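Local structure of Cag38821 (Sulfolobus islandicus rod-shaped virus 1, 2X48) at residues A[5-10]-A[38-43]. The protein is of unknown function but, with its helix-turn-helix fold beside a small beta hairpin, probably binds DNA. Sequence-based numbering, arbitrary orientation.
Sequences IQVQGV and ANALGV
The N-terminal beta hairpin here meets the helix before the turn of what looks like a helix-turn-helix unit, helices 34-41 and 45-52, with Ile-5 and Val-7 of strand 3-7 facing Ala-40 and Leu-41 in the last turn of helix 34-41. Alternation along the strand sends the side chains of Ile-5 and Val-7 to the helix, while that of Gln-6 between them points away. No hydrogen bond crosses the contact; van der Waals packing joins the two elements.

Ile-5 makes the central contact by presenting two branches to the helix end. Its CG2, anti to the backbone N, comes to 3.4 Å from Ala-40 O. CG1, beside the backbone N (chi1 -56°), directs the longer branch toward the side of Leu-41. The Ile-5 and Leu-41 side chains run across each other at about a right angle, though the exact approach of their ends is doubtful in this model. Farther along the strand, CG2 of Val-7 lies 4.4 Å from CB of Ala-40, a contact between methyl groups.

Leu-41 also packs on Leu-20, Val-23 and Ala-24 of helix 17-29, so the apolar contact continues into the core of the domain. Its carbonyl oxygen accepts a hydrogen bond from Lys-3 NZ, a polar tie between the same strand and the same helix end. Beyond Leu-41 the helix stops at Gly-42, whose phi is positive; Ala-38 O accepts both Gly-42 N at 2.9 Å and Val-43 N at 3.2 Å as the chain turns toward helix 45-52. On the hairpin side, a type II' turn from Val-7 to Val-10 reverses the strand, closed by paired backbone bonds between those two valines. A hairpin laid against the helix that precedes the turn thus extends the core of a compact three-helix arrangement, consistent with a helix-turn-helix domain.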
loop_
_atom_site.group_PDB
_atom_site.type_symbol
_atom_site.label_atom_id
_atom_site.label_comp_id
_atom_site.label_asym_id
_atom_site.label_seq_id
_atom_site.Cartn_x
_atom_site.Cartn_y
_atom_site.Cartn_z
ATOM N N ILE A 5 0.548 -1.322 9.014
ATOM C CA ILE A 5 -0.159 -2.198 8.065
ATOM C C ILE A 5 0.394 -3.632 8.067
ATOM O O ILE A 5 1.579 -3.852 7.830
ATOM C CB ILE A 5 -0.073 -1.621 6.627
ATOM C CG1 ILE A 5 -0.619 -0.180 6.625
ATOM C CG2 ILE A 5 -0.812 -2.519 5.647
ATOM C CD1 ILE A 5 -0.891 0.403 5.280
ATOM N N GLN A 6 -0.468 -4.608 8.336
ATOM C CA GLN A 6 -0.036 -6.012 8.437
ATOM C C GLN A 6 -0.483 -6.823 7.227
ATOM O O GLN A 6 -1.684 -7.010 6.993
ATOM C CB GLN A 6 -0.529 -6.664 9.743
ATOM C CG GLN A 6 -0.573 -8.199 9.688
ATOM C CD GLN A 6 -0.061 -8.874 10.939
ATOM O OE1 GLN A 6 -0.745 -8.922 11.972
ATOM N NE2 GLN A 6 1.148 -9.427 10.848
ATOM N N VAL A 7 0.509 -7.296 6.471
ATOM C CA VAL A 7 0.309 -8.233 5.361
ATOM C C VAL A 7 1.188 -9.457 5.593
ATOM O O VAL A 7 2.414 -9.344 5.569
ATOM C CB VAL A 7 0.685 -7.597 4.006
ATOM C CG1 VAL A 7 0.750 -8.663 2.897
ATOM C CG2 VAL A 7 -0.309 -6.502 3.646
ATOM N N GLN A 8 0.563 -10.614 5.807
ATOM C CA GLN A 8 1.289 -11.866 6.067
ATOM C C GLN A 8 2.283 -11.644 7.208
ATOM O O GLN A 8 1.875 -11.166 8.264
ATOM C CB GLN A 8 1.961 -12.403 4.789
ATOM C CG GLN A 8 0.976 -12.893 3.713
ATOM C CD GLN A 8 0.420 -14.308 3.979
ATOM O OE1 GLN A 8 0.259 -14.734 5.129
ATOM N NE2 GLN A 8 0.125 -15.033 2.906
ATOM N N GLY A 9 3.566 -11.941 6.999
ATOM C CA GLY A 9 4.576 -11.808 8.058
ATOM C C GLY A 9 5.225 -10.434 8.203
ATOM O O GLY A 9 6.038 -10.223 9.104
ATOM N N VAL A 10 4.858 -9.502 7.327
ATOM C CA VAL A 10 5.480 -8.187 7.273
ATOM C C VAL A 10 4.533 -7.140 7.826
ATOM O O VAL A 10 3.332 -7.189 7.562
ATOM C CB VAL A 10 5.828 -7.786 5.824
ATOM C CG1 VAL A 10 6.753 -6.580 5.818
ATOM C CG2 VAL A 10 6.469 -8.949 5.079
ATOM N N ALA A 38 -5.612 -1.576 -2.153
ATOM C CA ALA A 38 -6.489 -0.512 -1.694
ATOM C C ALA A 38 -7.096 -0.824 -0.326
ATOM O O ALA A 38 -7.160 0.047 0.542
ATOM C CB ALA A 38 -7.584 -0.269 -2.719
ATOM N N ASN A 39 -7.551 -2.056 -0.130
ATOM C CA ASN A 39 -8.085 -2.454 1.168
ATOM C C ASN A 39 -7.012 -2.502 2.240
ATOM O O ASN A 39 -7.270 -2.131 3.382
ATOM C CB ASN A 39 -8.817 -3.799 1.087
ATOM C CG ASN A 39 -10.246 -3.644 0.606
ATOM O OD1 ASN A 39 -10.505 -3.684 -0.598
ATOM N ND2 ASN A 39 -11.181 -3.426 1.542
ATOM N N ALA A 40 -5.816 -2.954 1.875
ATOM C CA ALA A 40 -4.721 -3.072 2.836
ATOM C C ALA A 40 -4.266 -1.709 3.378
ATOM O O ALA A 40 -3.899 -1.604 4.550
ATOM C CB ALA A 40 -3.547 -3.810 2.214
ATOM N N LEU A 41 -4.315 -0.685 2.523
ATOM C CA LEU A 41 -3.805 0.657 2.834
ATOM C C LEU A 41 -4.901 1.658 3.243
ATOM O O LEU A 41 -4.603 2.733 3.780
ATOM C CB LEU A 41 -3.045 1.229 1.624
ATOM C CG LEU A 41 -1.855 0.449 1.047
ATOM C CD1 LEU A 41 -1.158 1.266 -0.019
ATOM C CD2 LEU A 41 -0.877 0.067 2.124
ATOM N N GLY A 42 -6.159 1.325 2.974
ATOM C CA GLY A 42 -7.270 2.199 3.340
ATOM C C GLY A 42 -7.441 3.378 2.403
ATOM O O GLY A 42 -7.913 4.445 2.809
ATOM N N VAL A 43 -7.059 3.176 1.146
ATOM C CA VAL A 43 -7.269 4.158 0.088
ATOM C C VAL A 43 -8.132 3.552 -1.022
ATOM O O VAL A 43 -8.551 2.394 -0.937
ATOM C CB VAL A 43 -5.927 4.664 -0.496
ATOM C CG1 VAL A 43 -5.094 5.314 0.594
ATOM C CG2 VAL A 43 -5.160 3.531 -1.169
#